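Local coordinates for protein serine protease pet (Escherichia coli, PDB 4OM9) that acts as a secreted serine protease, an autotransporter enterotoxin of enteroaggregative strains that probably cleaves the host cytoskeletal protein alpha-fodrin, at residues 30-33 against 39-42; 5-10 against 196-201. One frame throughout, in Å; residues are numbered along the deposited sequence.

Contact 1: 30-33 against 39-42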
ATOM      1  N   VAL A  30      -3.105   4.796  20.218  1.00 47.84           N
ATOM      2  CA  VAL A  30      -3.186   3.366  19.977  1.00 41.51           C
ATOM      3  C   VAL A  30      -4.080   2.708  21.012  1.00 43.81           C
ATOM      4  O   VAL A  30      -3.937   2.947  22.213  1.00 46.29           O
ATOM      5  CB  VAL A  30      -1.771   2.712  20.008  1.00 41.86           C
ATOM      6  CG1 VAL A  30      -1.845   1.221  19.714  1.00 36.45           C
ATOM      7  CG2 VAL A  30      -0.833   3.401  19.024  1.00 41.71           C
ATOM      8  N   LYS A  31      -5.013   1.887  20.555  1.00 58.53           N
ATOM      9  CA  LYS A  31      -5.781   1.062  21.471  1.00 58.87           C
ATOM     10  C   LYS A  31      -5.833  -0.373  20.952  1.00 60.31           C
ATOM     11  O   LYS A  31      -5.685  -0.617  19.751  1.00 63.30           O
ATOM     12  CB  LYS A  31      -7.192   1.626  21.680  1.00 65.79           C
ATOM     13  CG  LYS A  31      -8.148   1.452  20.517  1.00 70.33           C
ATOM     14  CD  LYS A  31      -9.591   1.733  20.943  1.00 74.74           C
ATOM     15  CE  LYS A  31     -10.173   2.971  20.259  1.00 81.44           C
ATOM     16  NZ  LYS A  31      -9.421   4.216  20.596  1.00 76.95           N
ATOM     17  N   ILE A  32      -6.003  -1.319  21.871  1.00 54.48           N
ATOM     18  CA  ILE A  32      -6.108  -2.726  21.521  1.00 50.37           C
ATOM     19  C   ILE A  32      -7.366  -3.320  22.143  1.00 56.73           C
ATOM     20  O   ILE A  32      -7.749  -2.967  23.257  1.00 61.99           O
ATOM     21  CB  ILE A  32      -4.846  -3.533  21.968  1.00 54.78           C
ATOM     22  CG1 ILE A  32      -5.086  -5.051  21.891  1.00 59.82           C
ATOM     23  CG2 ILE A  32      -4.411  -3.163  23.387  1.00 50.96           C
ATOM     24  CD1 ILE A  32      -5.450  -5.624  20.483  1.00 59.15           C
ATOM     25  N   LYS A  33      -8.029  -4.186  21.389  1.00 56.97           N
ATOM     26  CA  LYS A  33      -9.147  -4.969  21.886  1.00 61.02           C
ATOM     27  C   LYS A  33      -8.691  -5.996  22.924  1.00 56.74           C
ATOM     28  O   LYS A  33      -7.634  -6.602  22.787  1.00 56.65           O
ATOM     29  CB  LYS A  33      -9.851  -5.665  20.718  1.00 63.73           C
ATOM     30  CG  LYS A  33     -10.396  -4.702  19.667  1.00 73.70           C
ATOM     31  CD  LYS A  33     -10.719  -5.401  18.346  1.00 78.72           C
ATOM     32  CE  LYS A  33      -9.488  -5.507  17.441  1.00 76.28           C
ATOM     33  NZ  LYS A  33      -8.949  -4.163  17.079  1.00 75.28           N
ATOM     34  N   ASP A  39     -10.897  -1.289  23.631  1.00 64.85           N
ATOM     35  CA  ASP A  39     -11.146  -1.666  25.010  1.00 68.48           C
ATOM     36  C   ASP A  39      -9.966  -1.187  25.892  1.00 73.23           C
ATOM     37  O   ASP A  39     -10.187  -0.592  26.942  1.00 64.85           O
ATOM     38  CB  ASP A  39     -11.387  -3.184  25.116  1.00 60.46           C
ATOM     39  CG  ASP A  39     -12.596  -3.540  25.990  1.00 76.74           C
ATOM     40  OD1 ASP A  39     -12.459  -3.580  27.234  1.00 75.14           O
ATOM     41  OD2 ASP A  39     -13.688  -3.806  25.435  1.00 78.70           O
ATOM     42  N   PHE A  40      -8.719  -1.402  25.473  1.00 60.02           N
ATOM     43  CA  PHE A  40      -7.591  -0.783  26.198  1.00 52.11           C
ATOM     44  C   PHE A  40      -6.864   0.309  25.423  1.00 54.22           C
ATOM     45  O   PHE A  40      -6.267   0.054  24.383  1.00 52.09           O
ATOM     46  CB  PHE A  40      -6.539  -1.805  26.630  1.00 50.41           C
ATOM     47  CG  PHE A  40      -5.380  -1.176  27.373  1.00 51.00           C
ATOM     48  CD1 PHE A  40      -5.506  -0.830  28.715  1.00 50.30           C
ATOM     49  CD2 PHE A  40      -4.181  -0.902  26.731  1.00 49.91           C
ATOM     50  CE1 PHE A  40      -4.467  -0.238  29.405  1.00 50.60           C
ATOM     51  CE2 PHE A  40      -3.119  -0.307  27.423  1.00 50.86           C
ATOM     52  CZ  PHE A  40      -3.267   0.023  28.772  1.00 47.33           C
ATOM     53  N   SER A  41      -6.881   1.518  25.970  1.00 54.78           N
ATOM     54  CA  SER A  41      -6.178   2.633  25.365  1.00 53.21           C
ATOM     55  C   SER A  41      -4.813   2.871  26.002  1.00 54.48           C
ATOM     56  O   SER A  41      -4.690   3.131  27.194  1.00 52.05           O
ATOM     57  CB  SER A  41      -7.017   3.907  25.454  1.00 59.16           C
ATOM     58  OG  SER A  41      -8.172   3.814  24.638  1.00 71.95           O
ATOM     59  N   PHE A  42      -3.783   2.777  25.178  1.00 48.93           N
ATOM     60  CA  PHE A  42      -2.450   3.165  25.575  1.00 44.69           C
ATOM     61  C   PHE A  42      -2.415   4.681  25.766  1.00 45.76           C
ATOM     62  O   PHE A  42      -3.312   5.382  25.295  1.00 49.55           O
ATOM     63  CB  PHE A  42      -1.443   2.676  24.524  1.00 43.15           C
ATOM     64  CG  PHE A  42      -1.083   1.233  24.689  1.00 38.84           C
ATOM     65  CD1 PHE A  42      -1.908   0.241  24.188  1.00 39.85           C
ATOM     66  CD2 PHE A  42       0.066   0.865  25.386  1.00 37.24           C
ATOM     67  CE1 PHE A  42      -1.588  -1.088  24.368  1.00 39.35           C
ATOM     68  CE2 PHE A  42       0.399  -0.467  25.565  1.00 35.07           C
ATOM     69  CZ  PHE A  42      -0.415  -1.442  25.059  1.00 35.23           C
TER
HETATM   70  O   HOH W   1      -4.754   6.029  23.271  1.00 49.34           O
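Ile-32 and Phe-42 lie alongside each other across a short antiparallel hairpin, both heading to the same side of it, and meet where the branch methyl CG2 of Ile-32 touches the ring edge of Phe-42, CG2 to CE1 3.6 Å. The same methyl reaches the rim of the Phe-40 ring, close to the ring plane, with CG2 4.0 Å from CD2. With CG1 of Ile-32 anti to the backbone N (chi1 167°), the longer branch leads away from the opposite strand and CG2 is left to fill the notch between the two phenylalanines. A beta-branched residue suits this place because it can pack in two directions at once. The rings themselves meet edge to face: CE2 of Phe-40 stands 3.4 Å above the plane of Phe-42, over its centre.

Beneath this apolar face the backbones are joined by Ile-32 N to Phe-40 O at 2.9 Å, by the reciprocal bond from Phe-40 N to Ile-32 O, and by Phe-42 N to Val-30 O at 3.0 Å. The last is the most bent, 144° at the hydrogen. A water donates to Phe-42 O at 2.6 Å and only weakly to Val-30 O.

Lys-31 and Ser-41, a non-hydrogen-bonded pair, occupy the other, exposed face, where polar residues are at home; CB of Lys-31 is 3.8 Å from OG of Ser-41, while the bent lysine chain carries its amine away.

Strands 31-32 and 40-41 form a two-stranded sheet of their own. Helix 10-17 meets its apolar face, with Asp-12 against Ile-32 and Leu-16 against Phe-42, whose ring also packs edge-to-face with Phe-23 and Phe-199.

Contact 2: 5-10 against 196-201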
ATOM      1  N   ILE A   5      -2.136 -12.436  30.250  1.00 39.75           N
ATOM      2  CA  ILE A   5      -2.935 -12.469  29.036  1.00 40.86           C
ATOM      3  C   ILE A   5      -4.416 -12.748  29.306  1.00 45.41           C
ATOM      4  O   ILE A   5      -5.117 -13.286  28.453  1.00 43.61           O
ATOM      5  CB  ILE A   5      -2.372 -13.510  28.041  1.00 38.89           C
ATOM      6  CG1 ILE A   5      -2.446 -14.927  28.617  1.00 39.40           C
ATOM      7  CG2 ILE A   5      -0.924 -13.161  27.698  1.00 35.06           C
ATOM      8  CD1 ILE A   5      -2.198 -16.040  27.590  1.00 37.04           C
ATOM      9  N   SER A   6      -4.895 -12.356  30.486  1.00 50.30           N
ATOM     10  CA  SER A   6      -6.302 -12.550  30.829  1.00 52.73           C
ATOM     11  C   SER A   6      -7.157 -11.563  30.059  1.00 54.15           C
ATOM     12  O   SER A   6      -8.279 -11.869  29.658  1.00 60.79           O
ATOM     13  CB  SER A   6      -6.543 -12.404  32.345  1.00 52.44           C
ATOM     14  OG  SER A   6      -6.215 -11.108  32.826  1.00 51.62           O
ATOM     15  N   LYS A   7      -6.614 -10.372  29.851  1.00 49.55           N
ATOM     16  CA  LYS A   7      -7.292  -9.365  29.057  1.00 50.22           C
ATOM     17  C   LYS A   7      -6.666  -9.300  27.673  1.00 52.60           C
ATOM     18  O   LYS A   7      -7.347  -9.486  26.660  1.00 54.11           O
ATOM     19  CB  LYS A   7      -7.221  -7.993  29.721  1.00 51.20           C
ATOM     20  CG  LYS A   7      -8.188  -7.803  30.890  1.00 51.82           C
ATOM     21  CD  LYS A   7      -7.634  -8.386  32.170  1.00 52.95           C
ATOM     22  CE  LYS A   7      -8.546  -8.089  33.364  1.00 65.41           C
ATOM     23  NZ  LYS A   7      -8.683  -6.629  33.643  1.00 60.50           N
ATOM     24  N   ALA A   8      -5.358  -9.046  27.644  1.00 44.22           N
ATOM     25  CA  ALA A   8      -4.647  -8.795  26.401  1.00 38.98           C
ATOM     26  C   ALA A   8      -4.231 -10.090  25.736  1.00 39.94           C
ATOM     27  O   ALA A   8      -4.035 -11.099  26.396  1.00 37.40           O
ATOM     28  CB  ALA A   8      -3.429  -7.930  26.662  1.00 38.49           C
ATOM     29  N   TRP A   9      -4.082 -10.059  24.423  1.00 42.38           N
ATOM     30  CA  TRP A   9      -3.488 -11.201  23.738  1.00 42.18           C
ATOM     31  C   TRP A   9      -1.982 -11.269  23.976  1.00 39.20           C
ATOM     32  O   TRP A   9      -1.305 -10.245  24.118  1.00 34.77           O
ATOM     33  CB  TRP A   9      -3.758 -11.143  22.245  1.00 43.07           C
ATOM     34  CG  TRP A   9      -5.020 -11.759  21.846  1.00 44.48           C
ATOM     35  CD1 TRP A   9      -5.186 -12.974  21.255  1.00 41.88           C
ATOM     36  CD2 TRP A   9      -6.324 -11.190  21.976  1.00 45.96           C
ATOM     37  NE1 TRP A   9      -6.514 -13.202  21.021  1.00 47.83           N
ATOM     38  CE2 TRP A   9      -7.235 -12.115  21.446  1.00 45.77           C
ATOM     39  CE3 TRP A   9      -6.807  -9.981  22.495  1.00 48.52           C
ATOM     40  CZ2 TRP A   9      -8.608 -11.879  21.413  1.00 49.80           C
ATOM     41  CZ3 TRP A   9      -8.164  -9.742  22.462  1.00 50.94           C
ATOM     42  CH2 TRP A   9      -9.052 -10.689  21.932  1.00 53.10           C
ATOM     43  N   ALA A  10      -1.469 -12.490  24.003  1.00 36.30           N
ATOM     44  CA  ALA A  10      -0.067 -12.732  24.259  1.00 38.10           C
ATOM     45  C   ALA A  10       0.795 -11.990  23.227  1.00 39.00           C
ATOM     46  O   ALA A  10       1.814 -11.392  23.562  1.00 34.74           O
ATOM     47  CB  ALA A  10       0.209 -14.237  24.240  1.00 34.93           C
ATOM     48  N   ASP A 196       1.386  -1.111  34.670  1.00 37.18           N
ATOM     49  CA  ASP A 196      -0.054  -0.982  34.475  1.00 37.43           C
ATOM     50  C   ASP A 196      -0.728  -2.264  34.960  1.00 43.27           C
ATOM     51  O   ASP A 196      -0.220  -3.367  34.723  1.00 41.29           O
ATOM     52  CB  ASP A 196      -0.366  -0.724  32.992  1.00 38.46           C
ATOM     53  CG  ASP A 196      -1.841  -0.491  32.730  1.00 40.32           C
ATOM     54  OD1 ASP A 196      -2.275   0.661  32.915  1.00 42.39           O
ATOM     55  OD2 ASP A 196      -2.552  -1.444  32.326  1.00 38.65           O
ATOM     56  N   SER A 197      -1.869  -2.131  35.627  1.00 44.46           N
ATOM     57  CA  SER A 197      -2.554  -3.297  36.189  1.00 48.19           C
ATOM     58  C   SER A 197      -3.337  -4.116  35.148  1.00 44.40           C
ATOM     59  O   SER A 197      -3.769  -5.218  35.436  1.00 46.09           O
ATOM     60  CB  SER A 197      -3.502  -2.874  37.321  1.00 47.08           C
ATOM     61  OG  SER A 197      -4.577  -2.090  36.836  1.00 52.68           O
ATOM     62  N   TYR A 198      -3.504  -3.595  33.942  1.00 43.60           N
ATOM     63  CA  TYR A 198      -4.214  -4.350  32.908  1.00 46.28           C
ATOM     64  C   TYR A 198      -3.229  -4.866  31.861  1.00 51.08           C
ATOM     65  O   TYR A 198      -3.197  -6.061  31.540  1.00 46.50           O
ATOM     66  CB  TYR A 198      -5.296  -3.491  32.251  1.00 47.60           C
ATOM     67  CG  TYR A 198      -6.582  -3.348  33.061  1.00 53.62           C
ATOM     68  CD1 TYR A 198      -6.550  -3.060  34.425  1.00 59.82           C
ATOM     69  CD2 TYR A 198      -7.823  -3.486  32.457  1.00 62.87           C
ATOM     70  CE1 TYR A 198      -7.722  -2.928  35.165  1.00 62.06           C
ATOM     71  CE2 TYR A 198      -9.005  -3.351  33.183  1.00 65.75           C
ATOM     72  CZ  TYR A 198      -8.949  -3.071  34.535  1.00 73.22           C
ATOM     73  OH  TYR A 198     -10.123  -2.938  35.256  1.00 79.26           O
ATOM     74  N   PHE A 199      -2.424  -3.956  31.323  1.00 44.41           N
ATOM     75  CA  PHE A 199      -1.414  -4.350  30.366  1.00 41.35           C
ATOM     76  C   PHE A 199      -0.133  -4.608  31.135  1.00 37.99           C
ATOM     77  O   PHE A 199       0.704  -3.721  31.308  1.00 35.58           O
ATOM     78  CB  PHE A 199      -1.216  -3.287  29.303  1.00 39.11           C
ATOM     79  CG  PHE A 199      -0.454  -3.770  28.128  1.00 35.31           C
ATOM     80  CD1 PHE A 199      -1.079  -4.538  27.159  1.00 37.94           C
ATOM     81  CD2 PHE A 199       0.892  -3.468  27.985  1.00 33.20           C
ATOM     82  CE1 PHE A 199      -0.376  -4.992  26.053  1.00 38.18           C
ATOM     83  CE2 PHE A 199       1.603  -3.919  26.875  1.00 33.69           C
ATOM     84  CZ  PHE A 199       0.961  -4.687  25.909  1.00 36.15           C
ATOM     85  N   THR A 200      -0.007  -5.832  31.619  1.00 35.88           N
ATOM     86  CA  THR A 200       0.927  -6.106  32.689  1.00 37.28           C
ATOM     87  C   THR A 200       1.954  -7.121  32.261  1.00 35.64           C
ATOM     88  O   THR A 200       1.660  -8.297  32.010  1.00 33.53           O
ATOM     89  CB  THR A 200       0.201  -6.600  33.958  1.00 40.89           C
ATOM     90  OG1 THR A 200      -0.907  -5.734  34.246  1.00 40.42           O
ATOM     91  CG2 THR A 200       1.143  -6.597  35.137  1.00 35.26           C
ATOM     92  N   ASN A 201       3.167  -6.615  32.138  1.00 35.35           N
ATOM     93  CA  ASN A 201       4.319  -7.424  31.888  1.00 35.79           C
ATOM     94  C   ASN A 201       5.283  -7.231  33.057  1.00 36.45           C
ATOM     95  O   ASN A 201       5.949  -6.210  33.145  1.00 36.19           O
ATOM     96  CB  ASN A 201       4.947  -7.024  30.558  1.00 35.12           C
ATOM     97  CG  ASN A 201       6.102  -7.912  30.173  1.00 33.44           C
ATOM     98  OD1 ASN A 201       6.474  -8.822  30.918  1.00 31.29           O
ATOM     99  ND2 ASN A 201       6.665  -7.670  28.986  1.00 29.24           N
TER
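Ala-8 sets its methyl against the ring of Phe-199, CB to CD1 4.2 Å, in the buried half of this meeting of two loops. The small side chain lets the N-terminal segment pass close to the aromatic ring, and Tyr-13 and Leu-16 of helix 10-17 extend the packing round Ala-8 and Phe-199 respectively.

Asp-196 folds the start of the 196-201 loop. Its OD2 accepts from Tyr-198 N at 2.9 Å, closing an Asx turn, and from Phe-199 N at 2.7 Å in a nearly straight bond of 168° that uses the anti lone pair; the Tyr-198 donor instead comes from above the carboxylate plane. Aspartate suits the spot because one short carboxylate can gather two successive amides. Phe-199, in turn, is the centre of an inverse gamma turn.

On the solvent side the contact is broader but more exposed, and rests on one cation-pi interaction. NZ of Lys-7 sits over one face of the Tyr-198 ring, 3.5 Å from its centroid and displaced toward the CE2 side of the rim. Bends at chi2 (82°) and chi4 (-62°) curl the lysine chain to bring the ammonium there, where the exposed phenol ring offers its electron-rich face.

Overall arrangement
Contacts 1 and 2 lie in the protease part of the passenger, on the same side of the chain's centre and with their own centres about 11 Å apart. Contact 1 is local, a hairpin whose connection is partly disordered, residues 36-38 not being modelled; contact 2 joins segments whose nearest ends are 186 residues apart, so the hairpin is nested within the loop it closes. Helix 10-17, which follows segment 5-10, packs against both. They also touch directly: Phe-40 CZ comes 3.9 Å from Phe-199 CB, and Lys-33 O lies 3.2 Å from Trp-9 CZ3. Together they join the N-terminal segment and its hairpin to the loop between strands 188-195 and 211-216, both members of the protease domain's antiparallel sheet.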